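Local coordinates for uncharacterized protein (Enterococcus faecalis, PDB 3D3Y) that is of unknown function but contains an M16 peptidase C-terminal-type domain and probably binds a metal ion, at residues Glu108-Leu113 / Pro216-Leu221; Glu115-Pro120 / Leu221-Arg226; Tyr261-Tyr266 / Gly313-Gln318; Val277-Phe282 / Ser306-Phe311. All blocks are in the same frame, centred on the assembly; numbering follows the deposited sequence.

Contact 1: Glu108-Leu113 / Pro216-Leu221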
loop_
_atom_site.group_PDB
_atom_site.type_symbol
_atom_site.label_atom_id
_atom_site.label_comp_id
_atom_site.label_asym_id
_atom_site.label_seq_id
_atom_site.Cartn_x
_atom_site.Cartn_y
_atom_site.Cartn_z
ATOM N N GLU A 108 -17.342 -23.861 -4.725
ATOM C CA GLU A 108 -17.226 -23.929 -3.277
ATOM C C GLU A 108 -16.537 -22.673 -2.707
ATOM O O GLU A 108 -16.979 -22.110 -1.686
ATOM C CB GLU A 108 -16.536 -25.230 -2.878
ATOM C CG GLU A 108 -17.405 -26.473 -3.228
ATOM C CD GLU A 108 -16.698 -27.797 -3.003
ATOM O OE1 GLU A 108 -15.996 -28.283 -3.938
ATOM O OE2 GLU A 108 -16.887 -28.363 -1.915
ATOM N N ALA A 109 -15.512 -22.181 -3.400
ATOM C CA ALA A 109 -14.869 -20.928 -2.958
ATOM C C ALA A 109 -15.799 -19.725 -3.066
ATOM O O ALA A 109 -15.837 -18.900 -2.157
ATOM C CB ALA A 109 -13.507 -20.679 -3.702
ATOM N N VAL A 110 -16.539 -19.599 -4.166
ATOM C CA VAL A 110 -17.479 -18.473 -4.306
ATOM C C VAL A 110 -18.552 -18.525 -3.228
ATOM O O VAL A 110 -18.937 -17.507 -2.694
ATOM C CB VAL A 110 -18.127 -18.414 -5.699
ATOM C CG1 VAL A 110 -19.194 -17.323 -5.783
ATOM C CG2 VAL A 110 -17.066 -18.179 -6.766
ATOM N N ASP A 111 -19.037 -19.711 -2.900
ATOM C CA ASP A 111 -19.982 -19.841 -1.795
ATOM C C ASP A 111 -19.346 -19.329 -0.502
ATOM O O ASP A 111 -19.988 -18.636 0.280
ATOM C CB ASP A 111 -20.462 -21.298 -1.638
ATOM C CG ASP A 111 -21.442 -21.477 -0.467
ATOM O OD1 ASP A 111 -22.611 -21.075 -0.619
ATOM O OD2 ASP A 111 -21.057 -22.032 0.593
ATOM N N PHE A 112 -18.080 -19.662 -0.277
ATOM C CA PHE A 112 -17.405 -19.199 0.951
ATOM C C PHE A 112 -17.275 -17.678 0.984
ATOM O O PHE A 112 -17.550 -17.034 2.018
ATOM C CB PHE A 112 -16.017 -19.820 1.076
ATOM C CG PHE A 112 -15.296 -19.418 2.331
ATOM C CD1 PHE A 112 -15.664 -19.964 3.556
ATOM C CD2 PHE A 112 -14.257 -18.497 2.282
ATOM C CE1 PHE A 112 -14.981 -19.597 4.739
ATOM C CE2 PHE A 112 -13.551 -18.135 3.452
ATOM C CZ PHE A 112 -13.921 -18.685 4.680
ATOM N N LEU A 113 -16.861 -17.098 -0.135
ATOM C CA LEU A 113 -16.896 -15.647 -0.279
ATOM C C LEU A 113 -18.281 -15.054 -0.010
ATOM O O LEU A 113 -18.408 -13.996 0.632
ATOM C CB LEU A 113 -16.383 -15.205 -1.648
ATOM C CG LEU A 113 -14.923 -15.533 -1.992
ATOM C CD1 LEU A 113 -14.734 -15.247 -3.452
ATOM C CD2 LEU A 113 -13.982 -14.706 -1.099
ATOM N N PRO A 216 -21.496 -17.362 -14.082
ATOM C CA PRO A 216 -22.662 -17.827 -13.307
ATOM C C PRO A 216 -22.391 -17.886 -11.800
ATOM O O PRO A 216 -23.227 -17.423 -11.014
ATOM C CB PRO A 216 -22.917 -19.233 -13.850
ATOM C CG PRO A 216 -22.294 -19.248 -15.201
ATOM C CD PRO A 216 -21.128 -18.311 -15.150
ATOM N N LEU A 217 -21.231 -18.407 -11.394
ATOM C CA LEU A 217 -20.915 -18.469 -9.957
ATOM C C LEU A 217 -20.989 -17.083 -9.320
ATOM O O LEU A 217 -21.697 -16.885 -8.326
ATOM C CB LEU A 217 -19.544 -19.124 -9.685
ATOM C CG LEU A 217 -19.378 -20.535 -10.262
ATOM C CD1 LEU A 217 -18.002 -21.091 -9.919
ATOM C CD2 LEU A 217 -20.494 -21.462 -9.791
ATOM N N PHE A 218 -20.281 -16.122 -9.914
ATOM C CA PHE A 218 -20.190 -14.802 -9.309
ATOM C C PHE A 218 -21.488 -14.010 -9.365
ATOM O O PHE A 218 -21.739 -13.146 -8.518
ATOM C CB PHE A 218 -18.976 -14.022 -9.837
ATOM C CG PHE A 218 -17.727 -14.349 -9.103
ATOM C CD1 PHE A 218 -16.779 -15.191 -9.662
ATOM C CD2 PHE A 218 -17.523 -13.863 -7.813
ATOM C CE1 PHE A 218 -15.611 -15.522 -8.935
ATOM C CE2 PHE A 218 -16.380 -14.190 -7.088
ATOM C CZ PHE A 218 -15.423 -15.008 -7.646
ATOM N N LYS A 219 -22.334 -14.339 -10.328
ATOM C CA LYS A 219 -23.636 -13.703 -10.407
ATOM C C LYS A 219 -24.486 -14.017 -9.173
ATOM O O LYS A 219 -25.437 -13.295 -8.906
ATOM C CB LYS A 219 -24.364 -14.075 -11.711
ATOM C CG LYS A 219 -23.743 -13.451 -12.992
ATOM C CD LYS A 219 -24.295 -12.068 -13.341
ATOM C CE LYS A 219 -25.771 -12.135 -13.683
ATOM N NZ LYS A 219 -26.225 -11.054 -14.639
ATOM N N GLN A 220 -24.132 -15.067 -8.421
ATOM C CA GLN A 220 -24.815 -15.474 -7.178
ATOM C C GLN A 220 -24.560 -14.507 -6.030
ATOM O O GLN A 220 -25.204 -14.585 -4.989
ATOM C CB GLN A 220 -24.345 -16.866 -6.710
ATOM C CG GLN A 220 -24.716 -18.051 -7.623
ATOM C CD GLN A 220 -23.889 -19.319 -7.362
ATOM O OE1 GLN A 220 -22.882 -19.308 -6.633
ATOM N NE2 GLN A 220 -24.308 -20.420 -7.984
ATOM N N LEU A 221 -23.569 -13.635 -6.176
ATOM C CA LEU A 221 -23.266 -12.678 -5.090
ATOM C C LEU A 221 -24.216 -11.480 -5.191
ATOM O O LEU A 221 -24.177 -10.730 -6.172
ATOM C CB LEU A 221 -21.786 -12.265 -5.127
ATOM C CG LEU A 221 -20.798 -13.195 -4.397
ATOM C CD1 LEU A 221 -20.983 -14.667 -4.731
ATOM C CD2 LEU A 221 -19.330 -12.746 -4.625
#

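Contact 2: Glu115-Pro120 / Leu221-Arg226. With EDO (1,2-ethanediol), chain I.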
loop_
_atom_site.group_PDB
_atom_site.type_symbol
_atom_site.label_atom_id
_atom_site.label_comp_id
_atom_site.label_asym_id
_atom_site.label_seq_id
_atom_site.Cartn_x
_atom_site.Cartn_y
_atom_site.Cartn_z
ATOM N N GLU A 115 -20.558 -16.151 1.914
ATOM C CA GLU A 115 -20.735 -16.233 3.375
ATOM C C GLU A 115 -19.994 -15.103 4.062
ATOM O O GLU A 115 -20.587 -14.328 4.860
ATOM C CB GLU A 115 -20.283 -17.598 3.923
ATOM C CG GLU A 115 -21.251 -18.784 3.594
ATOM C CD GLU A 115 -22.621 -18.669 4.311
ATOM O OE1 GLU A 115 -22.721 -18.015 5.383
ATOM O OE2 GLU A 115 -23.613 -19.230 3.786
ATOM N N ILE A 116 -18.710 -14.981 3.742
ATOM C CA ILE A 116 -17.880 -13.909 4.326
ATOM C C ILE A 116 -18.431 -12.490 4.061
ATOM O O ILE A 116 -18.522 -11.660 4.968
ATOM C CB ILE A 116 -16.428 -14.015 3.837
ATOM C CG1 ILE A 116 -15.792 -15.327 4.356
ATOM C CG2 ILE A 116 -15.620 -12.732 4.240
ATOM C CD1 ILE A 116 -15.880 -15.525 5.897
ATOM N N ILE A 117 -18.806 -12.236 2.810
ATOM C CA ILE A 117 -19.189 -10.880 2.396
ATOM C C ILE A 117 -20.612 -10.482 2.771
ATOM O O ILE A 117 -20.845 -9.357 3.253
ATOM C CB ILE A 117 -18.940 -10.685 0.892
ATOM C CG1 ILE A 117 -17.432 -10.825 0.609
ATOM C CG2 ILE A 117 -19.493 -9.344 0.419
ATOM C CD1 ILE A 117 -17.118 -10.828 -0.895
ATOM N N PHE A 118 -21.547 -11.409 2.586
ATOM C CA PHE A 118 -22.963 -11.132 2.779
ATOM C C PHE A 118 -23.569 -11.698 4.060
ATOM O O PHE A 118 -24.714 -11.393 4.393
ATOM C CB PHE A 118 -23.721 -11.627 1.548
ATOM C CG PHE A 118 -23.315 -10.921 0.283
ATOM C CD1 PHE A 118 -23.910 -9.715 -0.066
ATOM C CD2 PHE A 118 -22.325 -11.452 -0.547
ATOM C CE1 PHE A 118 -23.531 -9.046 -1.228
ATOM C CE2 PHE A 118 -21.936 -10.789 -1.711
ATOM C CZ PHE A 118 -22.543 -9.569 -2.040
ATOM N N ALA A 119 -22.823 -12.534 4.774
ATOM C CA ALA A 119 -23.334 -13.072 6.034
ATOM C C ALA A 119 -22.302 -12.886 7.131
ATOM O O ALA A 119 -21.859 -13.857 7.733
ATOM C CB ALA A 119 -23.769 -14.571 5.902
ATOM N N PRO A 120 -21.921 -11.622 7.400
ATOM C CA PRO A 120 -20.971 -11.388 8.481
ATOM C C PRO A 120 -21.646 -11.648 9.821
ATOM O O PRO A 120 -22.873 -11.823 9.879
ATOM C CB PRO A 120 -20.656 -9.905 8.326
ATOM C CG PRO A 120 -21.904 -9.328 7.759
ATOM C CD PRO A 120 -22.296 -10.344 6.742
ATOM N N LEU A 221 -23.569 -13.635 -6.176
ATOM C CA LEU A 221 -23.266 -12.678 -5.090
ATOM C C LEU A 221 -24.216 -11.480 -5.191
ATOM O O LEU A 221 -24.177 -10.730 -6.172
ATOM C CB LEU A 221 -21.786 -12.265 -5.127
ATOM C CG LEU A 221 -20.798 -13.195 -4.397
ATOM C CD1 LEU A 221 -20.983 -14.667 -4.731
ATOM C CD2 LEU A 221 -19.330 -12.746 -4.625
ATOM N N PRO A 222 -25.118 -11.311 -4.193
ATOM C CA PRO A 222 -26.200 -10.353 -4.463
ATOM C C PRO A 222 -25.833 -8.869 -4.270
ATOM O O PRO A 222 -26.480 -8.185 -3.474
ATOM C CB PRO A 222 -27.305 -10.792 -3.473
ATOM C CG PRO A 222 -26.534 -11.373 -2.294
ATOM C CD PRO A 222 -25.245 -11.951 -2.863
ATOM N N PHE A 223 -24.843 -8.380 -5.026
ATOM C CA PHE A 223 -24.456 -6.954 -5.006
ATOM C C PHE A 223 -25.536 -6.132 -5.631
ATOM O O PHE A 223 -26.074 -6.489 -6.680
ATOM C CB PHE A 223 -23.167 -6.696 -5.799
ATOM C CG PHE A 223 -21.916 -7.223 -5.123
ATOM C CD1 PHE A 223 -21.385 -6.581 -4.018
ATOM C CD2 PHE A 223 -21.298 -8.358 -5.599
ATOM C CE1 PHE A 223 -20.232 -7.077 -3.390
ATOM C CE2 PHE A 223 -20.179 -8.870 -4.996
ATOM C CZ PHE A 223 -19.623 -8.226 -3.892
ATOM N N THR A 224 -25.864 -5.022 -5.005
ATOM C CA THR A 224 -26.765 -4.065 -5.667
ATOM C C THR A 224 -25.922 -3.115 -6.530
ATOM O O THR A 224 -24.713 -2.975 -6.284
ATOM C CB THR A 224 -27.535 -3.268 -4.622
ATOM O OG1 THR A 224 -26.599 -2.737 -3.670
ATOM C CG2 THR A 224 -28.522 -4.194 -3.889
ATOM N N PRO A 225 -26.546 -2.451 -7.537
ATOM C CA PRO A 225 -25.829 -1.521 -8.409
ATOM C C PRO A 225 -25.291 -0.359 -7.610
ATOM O O PRO A 225 -25.866 0.024 -6.597
ATOM C CB PRO A 225 -26.925 -1.012 -9.403
ATOM C CG PRO A 225 -27.999 -1.985 -9.298
ATOM C CD PRO A 225 -27.966 -2.554 -7.905
ATOM N N ARG A 226 -24.151 0.163 -8.024
ATOM C CA ARG A 226 -23.662 1.419 -7.449
ATOM C C ARG A 226 -22.882 2.159 -8.516
ATOM O O ARG A 226 -22.771 1.679 -9.642
ATOM C CB ARG A 226 -22.861 1.200 -6.137
ATOM C CG ARG A 226 -21.428 0.685 -6.302
ATOM C CD ARG A 226 -21.296 -0.825 -6.641
ATOM N NE ARG A 226 -22.201 -1.703 -5.893
ATOM C CZ ARG A 226 -22.031 -2.122 -4.638
ATOM N NH1 ARG A 226 -20.970 -1.773 -3.911
ATOM N NH2 ARG A 226 -22.951 -2.911 -4.094
HETATM C C1 EDO I . -24.946 -4.098 -1.881
HETATM O O1 EDO I . -24.275 -5.304 -2.204
HETATM C C2 EDO I . -25.747 -4.300 -0.610
HETATM O O2 EDO I . -26.530 -3.121 -0.448
#

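Contact 3: Tyr261-Tyr266 / Gly313-Gln318. With ACT (acetate ion), chain E.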
loop_
_atom_site.group_PDB
_atom_site.type_symbol
_atom_site.label_atom_id
_atom_site.label_comp_id
_atom_site.label_asym_id
_atom_site.label_seq_id
_atom_site.Cartn_x
_atom_site.Cartn_y
_atom_site.Cartn_z
ATOM N N TYR A 261 9.854 15.900 0.324
ATOM C CA TYR A 261 9.956 16.743 -0.846
ATOM C C TYR A 261 8.786 16.499 -1.775
ATOM O O TYR A 261 8.363 15.353 -1.924
ATOM C CB TYR A 261 11.188 16.327 -1.641
ATOM C CG TYR A 261 12.524 16.428 -0.952
ATOM C CD1 TYR A 261 13.368 17.511 -1.178
ATOM C CD2 TYR A 261 12.975 15.399 -0.130
ATOM C CE1 TYR A 261 14.615 17.582 -0.561
ATOM C CE2 TYR A 261 14.227 15.445 0.476
ATOM C CZ TYR A 261 15.035 16.531 0.246
ATOM O OH TYR A 261 16.268 16.550 0.840
ATOM N N ASN A 262 8.281 17.554 -2.411
ATOM C CA ASN A 262 7.295 17.413 -3.481
ATOM C C ASN A 262 8.072 17.076 -4.770
ATOM O O ASN A 262 9.046 17.765 -5.118
ATOM C CB ASN A 262 6.509 18.726 -3.636
ATOM C CG ASN A 262 5.418 18.653 -4.704
ATOM O OD1 ASN A 262 5.694 18.666 -5.893
ATOM N ND2 ASN A 262 4.185 18.612 -4.271
ATOM N N THR A 263 7.672 16.016 -5.450
ATOM C CA THR A 263 8.292 15.677 -6.721
ATOM C C THR A 263 7.407 16.055 -7.886
ATOM O O THR A 263 7.905 16.222 -8.998
ATOM C CB THR A 263 8.552 14.165 -6.847
ATOM O OG1 THR A 263 7.282 13.494 -6.819
ATOM C CG2 THR A 263 9.442 13.633 -5.698
ATOM N N ASP A 264 6.101 16.134 -7.640
ATOM C CA ASP A 264 5.113 16.244 -8.697
ATOM C C ASP A 264 5.297 15.180 -9.823
ATOM O O ASP A 264 4.954 15.435 -10.963
ATOM C CB ASP A 264 5.156 17.679 -9.253
ATOM C CG ASP A 264 3.891 18.069 -10.000
ATOM O OD1 ASP A 264 2.766 17.760 -9.507
ATOM O OD2 ASP A 264 4.033 18.708 -11.076
ATOM N N ILE A 265 5.842 13.997 -9.507
ATOM C CA ILE A 265 6.003 12.953 -10.520
ATOM C C ILE A 265 5.178 11.716 -10.160
ATOM O O ILE A 265 5.293 11.189 -9.056
ATOM C CB ILE A 265 7.485 12.556 -10.726
ATOM C CG1 ILE A 265 8.302 13.749 -11.285
ATOM C CG2 ILE A 265 7.605 11.348 -11.671
ATOM C CD1 ILE A 265 9.807 13.558 -11.070
ATOM N N TYR A 266 4.388 11.237 -11.123
ATOM C CA TYR A 266 3.398 10.181 -10.864
ATOM C C TYR A 266 3.589 9.001 -11.772
ATOM O O TYR A 266 4.255 9.098 -12.810
ATOM C CB TYR A 266 1.963 10.722 -10.992
ATOM C CG TYR A 266 1.673 11.744 -9.905
ATOM C CD1 TYR A 266 1.009 11.372 -8.740
ATOM C CD2 TYR A 266 2.103 13.064 -10.030
ATOM C CE1 TYR A 266 0.772 12.292 -7.722
ATOM C CE2 TYR A 266 1.869 14.006 -9.016
ATOM C CZ TYR A 266 1.210 13.613 -7.874
ATOM O OH TYR A 266 0.974 14.520 -6.868
ATOM N N GLY A 313 2.962 11.842 -5.232
ATOM C CA GLY A 313 3.912 12.864 -5.751
ATOM C C GLY A 313 4.902 13.474 -4.757
ATOM O O GLY A 313 5.145 14.685 -4.762
ATOM N N PHE A 314 5.517 12.621 -3.958
ATOM C CA PHE A 314 6.451 13.058 -2.953
ATOM C C PHE A 314 7.506 11.995 -2.707
ATOM O O PHE A 314 7.388 10.841 -3.145
ATOM C CB PHE A 314 5.729 13.531 -1.679
ATOM C CG PHE A 314 5.403 12.440 -0.689
ATOM C CD1 PHE A 314 6.012 12.437 0.553
ATOM C CD2 PHE A 314 4.454 11.447 -0.968
ATOM C CE1 PHE A 314 5.721 11.446 1.502
ATOM C CE2 PHE A 314 4.159 10.444 -0.024
ATOM C CZ PHE A 314 4.796 10.441 1.203
HETATM N N MSE A 315 8.573 12.390 -2.042
HETATM C CA MSE A 315 9.788 11.619 -1.828
HETATM C C MSE A 315 10.195 11.943 -0.409
HETATM O O MSE A 315 10.037 13.053 -0.028
HETATM C CB MSE A 315 10.857 12.188 -2.759
HETATM C CG MSE A 315 11.960 11.327 -3.213
HETATM SE SE MSE A 315 13.728 11.883 -2.854
HETATM C CE MSE A 315 13.522 12.380 -1.153
ATOM N N THR A 316 10.727 10.983 0.346
ATOM C CA THR A 316 11.168 11.234 1.726
ATOM C C THR A 316 12.588 10.727 1.918
ATOM O O THR A 316 13.037 9.793 1.208
ATOM C CB THR A 316 10.291 10.519 2.767
ATOM O OG1 THR A 316 10.463 9.113 2.632
ATOM C CG2 THR A 316 8.817 10.860 2.612
ATOM N N VAL A 317 13.298 11.389 2.821
ATOM C CA VAL A 317 14.570 10.966 3.273
ATOM C C VAL A 317 14.353 10.730 4.753
ATOM O O VAL A 317 13.770 11.582 5.441
ATOM C CB VAL A 317 15.663 12.056 3.045
ATOM C CG1 VAL A 317 16.977 11.719 3.820
ATOM C CG2 VAL A 317 15.986 12.195 1.559
ATOM N N GLN A 318 14.800 9.573 5.236
ATOM C CA GLN A 318 14.697 9.229 6.645
ATOM C C GLN A 318 16.088 8.921 7.196
ATOM O O GLN A 318 16.823 8.147 6.581
ATOM C CB GLN A 318 13.816 7.987 6.790
ATOM C CG GLN A 318 12.365 8.202 6.356
ATOM C CD GLN A 318 11.572 6.926 6.511
ATOM O OE1 GLN A 318 11.590 6.277 7.576
ATOM N NE2 GLN A 318 10.902 6.535 5.441
HETATM C C ACT E . 7.443 7.357 1.395
HETATM O O ACT E . 8.213 7.419 2.399
HETATM O OXT ACT E . 7.822 7.884 0.297
HETATM C CH3 ACT E . 6.113 6.688 1.525
#

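Contact 4: Val277-Phe282 / Ser306-Phe311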
loop_
_atom_site.group_PDB
_atom_site.type_symbol
_atom_site.label_atom_id
_atom_site.label_comp_id
_atom_site.label_asym_id
_atom_site.label_seq_id
_atom_site.Cartn_x
_atom_site.Cartn_y
_atom_site.Cartn_z
ATOM N N VAL A 277 15.447 6.044 -10.981
ATOM C CA VAL A 277 16.895 6.046 -10.993
ATOM C C VAL A 277 17.416 7.133 -10.063
ATOM O O VAL A 277 18.331 6.866 -9.273
ATOM C CB VAL A 277 17.468 6.169 -12.440
ATOM C CG1 VAL A 277 19.025 6.244 -12.430
ATOM C CG2 VAL A 277 16.987 4.987 -13.305
ATOM N N PHE A 278 16.828 8.335 -10.124
ATOM C CA PHE A 278 17.264 9.415 -9.220
ATOM C C PHE A 278 17.221 8.940 -7.770
ATOM O O PHE A 278 18.175 9.143 -7.001
ATOM C CB PHE A 278 16.399 10.668 -9.358
ATOM C CG PHE A 278 16.556 11.605 -8.189
ATOM C CD1 PHE A 278 17.602 12.549 -8.162
ATOM C CD2 PHE A 278 15.692 11.521 -7.097
ATOM C CE1 PHE A 278 17.774 13.405 -7.051
ATOM C CE2 PHE A 278 15.860 12.362 -5.986
ATOM C CZ PHE A 278 16.896 13.323 -5.972
ATOM N N ASN A 279 16.117 8.281 -7.409
ATOM C CA ASN A 279 15.921 7.825 -6.042
ATOM C C ASN A 279 16.994 6.853 -5.625
ATOM O O ASN A 279 17.528 6.952 -4.503
ATOM C CB ASN A 279 14.538 7.200 -5.806
ATOM C CG ASN A 279 14.380 6.735 -4.363
ATOM O OD1 ASN A 279 14.235 5.522 -4.086
ATOM N ND2 ASN A 279 14.459 7.686 -3.439
ATOM N N GLY A 280 17.325 5.920 -6.522
ATOM C CA GLY A 280 18.380 4.954 -6.253
ATOM C C GLY A 280 19.731 5.607 -6.017
ATOM O O GLY A 280 20.471 5.169 -5.140
ATOM N N ILE A 281 20.044 6.664 -6.781
ATOM C CA ILE A 281 21.359 7.318 -6.691
ATOM C C ILE A 281 21.435 8.198 -5.446
ATOM O O ILE A 281 22.506 8.366 -4.853
ATOM C CB ILE A 281 21.607 8.172 -7.957
ATOM C CG1 ILE A 281 21.877 7.277 -9.174
ATOM C CG2 ILE A 281 22.756 9.169 -7.774
ATOM C CD1 ILE A 281 21.642 8.044 -10.526
ATOM N N PHE A 282 20.301 8.799 -5.092
ATOM C CA PHE A 282 20.224 9.769 -3.979
ATOM C C PHE A 282 20.327 9.046 -2.619
ATOM O O PHE A 282 21.275 9.273 -1.857
ATOM C CB PHE A 282 18.953 10.641 -4.129
ATOM C CG PHE A 282 18.798 11.732 -3.088
ATOM C CD1 PHE A 282 19.889 12.523 -2.670
ATOM C CD2 PHE A 282 17.539 12.006 -2.560
ATOM C CE1 PHE A 282 19.727 13.560 -1.705
ATOM C CE2 PHE A 282 17.354 13.012 -1.606
ATOM C CZ PHE A 282 18.445 13.824 -1.190
ATOM N N SER A 306 16.247 7.028 1.093
ATOM C CA SER A 306 15.183 7.791 0.441
ATOM C C SER A 306 14.176 6.793 -0.118
ATOM O O SER A 306 14.531 5.607 -0.365
ATOM C CB SER A 306 15.758 8.724 -0.637
ATOM O OG SER A 306 16.326 7.976 -1.717
ATOM N N SER A 307 12.920 7.243 -0.245
ATOM C CA SER A 307 11.810 6.429 -0.754
ATOM C C SER A 307 10.950 7.378 -1.549
ATOM O O SER A 307 10.914 8.567 -1.239
ATOM C CB SER A 307 10.939 5.915 0.394
ATOM O OG SER A 307 11.708 5.089 1.233
ATOM N N ILE A 308 10.236 6.840 -2.532
ATOM C CA ILE A 308 9.310 7.617 -3.392
ATOM C C ILE A 308 7.884 7.040 -3.373
ATOM O O ILE A 308 7.694 5.848 -3.160
ATOM C CB ILE A 308 9.782 7.718 -4.871
ATOM C CG1 ILE A 308 10.054 6.313 -5.451
ATOM C CG2 ILE A 308 11.009 8.605 -4.942
ATOM C CD1 ILE A 308 10.335 6.270 -7.041
ATOM N N ASP A 309 6.900 7.908 -3.613
ATOM C CA ASP A 309 5.529 7.506 -3.749
ATOM C C ASP A 309 5.042 8.217 -5.007
ATOM O O ASP A 309 4.894 9.451 -5.032
ATOM C CB ASP A 309 4.751 7.950 -2.503
ATOM C CG ASP A 309 3.258 7.627 -2.565
ATOM O OD1 ASP A 309 2.660 7.564 -3.659
ATOM O OD2 ASP A 309 2.663 7.475 -1.469
ATOM N N THR A 310 4.808 7.425 -6.045
ATOM C CA THR A 310 4.432 7.936 -7.371
ATOM C C THR A 310 2.909 7.970 -7.552
ATOM O O THR A 310 2.400 8.147 -8.684
ATOM C CB THR A 310 5.081 7.075 -8.492
ATOM O OG1 THR A 310 4.626 5.728 -8.360
ATOM C CG2 THR A 310 6.599 7.055 -8.328
ATOM N N PHE A 311 2.176 7.780 -6.454
ATOM C CA PHE A 311 0.736 8.044 -6.433
ATOM C C PHE A 311 0.350 9.321 -5.639
ATOM O O PHE A 311 -0.726 9.898 -5.856
ATOM C CB PHE A 311 -0.029 6.774 -5.989
ATOM C CG PHE A 311 0.107 5.620 -6.994
ATOM C CD1 PHE A 311 -0.945 5.287 -7.834
ATOM C CD2 PHE A 311 1.309 4.934 -7.138
ATOM C CE1 PHE A 311 -0.806 4.247 -8.780
ATOM C CE2 PHE A 311 1.461 3.918 -8.105
ATOM C CZ PHE A 311 0.404 3.572 -8.897
HETATM O O HOH W 1 13.429 3.436 -2.108
#

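Contact 1: Glu108-Leu113 / Pro216-Leu221
V110 meets the end of helix 211-219 with both methyls: CG2 on F218 and L217, CG1 on L221 and the L217 carbonyl. CG2 lies over one face of the F218 ring, displaced toward the rim, as a CH-pi contact with V110 CG2 3.9 Å from the ring centroid; the same methyl also touches L217 CB. The second methyl, placed anti to the backbone N (chi1 175°), reaches L221, and V110 CG1 stands only 3.4 Å from L221 CD1, tighter than usual for two carbons. It also rests on the backbone, with V110 CG1 3.6 Å from L217 O. One turn further along, L113 CD1 approaches F218 CE2 obliquely at 4.1 Å. This is helix-helix packing beside a sheet: helix 105-118 turns V110 to its neighbour while L113 also leans on I90 and M92 of strand 85-95, in the six-stranded mixed sheet. Q220 N bonds to L217 O and L221 N to F218 O (both 3.0 Å), two bonds spanning three residues, after which L221 faces V110. F218 also touches L8, L217 rests on L106 and A107, and L221 reaches K114 and F118 farther along helix 105-118.

Contact 2: Glu115-Pro120 / Leu221-Arg226
The F118 ring carries P222 CD 3.5 Å from its centroid and 3° off the ring normal, a CH-pi contact centred on the ring. I117 CG2 lies against the opposite face, so the ring is sandwiched between its own helix neighbour and the proline. A chi1 of -62° sets F118 CG beside the backbone N and projects the ring toward the loop. Its edge is used as well: F118 CZ points at the middle of the F223 face in an edge-to-face pair, planes at 69°. L221 adds CB, 3.7 Å from F118 CE2. An inverse gamma turn centred on P222, closed by F223 N to L221 O at 2.7 Å, brings proline and phenylalanine onto one ring. Near that ring's edge lies O1 of an ethanediol, probably from the crystallisation liquor, weakly bonded by T224 N. R226 grips T224 O side-on through NE and NH2, each 2.8 Å from that oxygen. R226 also binds L196 O and D199 O at the end of helix 185-198, whose L196 touches I117, F118 and F223; V12 of strand 12-18 touches F223.

Contact 3: Tyr261-Tyr266 / Gly313-Gln318
Y261 and M315 form an antiparallel hydrogen-bonded pair, Y261 N giving a nearly straight bond (172°) to M315 O at 2.9 Å and M315 N returning one to Y261 O at 3.0 Å. N262 and F314 follow as a non-hydrogen-bonded pair. Past the strand end G313 O accepts from T263 N at 2.9 Å, the donor standing above the carbonyl plane, and weakly from D264 N. T263 OG1 takes the I265 amide, an ST turn just past the strand. Among side chains, selenomethionine M315, its CG anti to the backbone N (chi1 -154°), runs alongside Y261: CE touches, M315 CE 3.2 Å from Y261 CD2, and SE makes an oblique Met-aromatic contact. V317 CG2 meets the ring edge. Y266 CE1 lies 3.3 Å from G313 N, and the Y266 hydroxyl bonds to Y235 O. T316 OG1 donates to an acetate probably from the crystallisation liquor. G313, at positive phi, and F314 both face D309: a G1 beta bulge opening the inner strand of a hairpin in the five-stranded mixed sheet.

Contact 4: Val277-Phe282 / Ser306-Phe311
With CG anti to the backbone N (chi1 180°), N279 carries its amide from helix 272-284 toward the strand, where S306, its hydroxyl set between its own N and carbonyl carbon (chi1 66°), turns OG back toward the helix. The two ends meet very closely, N279 ND2 2.6 Å from S306 OG, but the angle does not fit a hydrogen bond, and the short distance is itself doubtful. A surer polar link runs through one water, which donates to N279 OD1 and to S306 O, each at 3.0 Å, and so joins the side-chain oxygen of the helix residue to a main-chain carbonyl of the strand. Apolar atoms fill in beside it. I308 CG2 lies 3.9 Å from N279 CB, crossing it at a slant, and F282 CD2 approaches S306 CB at 4.2 Å. Helix 277-282 and strand 306-309 run nearly antiparallel (162°) with their axes 8.0 Å apart, the layering of a helix on an edge strand of the five-stranded sheet; F278 and F282 extend the same cover to M315 and V317 on the adjoining strand. Between helix and sheet, then, a buried amide has its oxygen met by a bound water that also reaches the S306 carbonyl, so the polar link between the two elements is water-mediated.

In the fold
The four contacts fall into two pairs on opposite sides of the chain's centre, about 40 Å apart between centres. Contacts 1 and 2 share L221 and helix 105-118, and lie farther out, about 25 to 27 Å from the chain centre; both are apolar across the interface, methyls on a ring in the first and proline and phenylalanine on a ring in the second, with exposed residues at their margins. Contacts 3 and 4 lie deeper, about 16 Å from that centre, and belong to one sheet: strands 303-309 and 314-321 are neighbours, joined by T316 N to S307 O. Polar links join the apolar packing there, through backbone bonding between strands in contact 3 and a bridging water between helix and strand in contact 4.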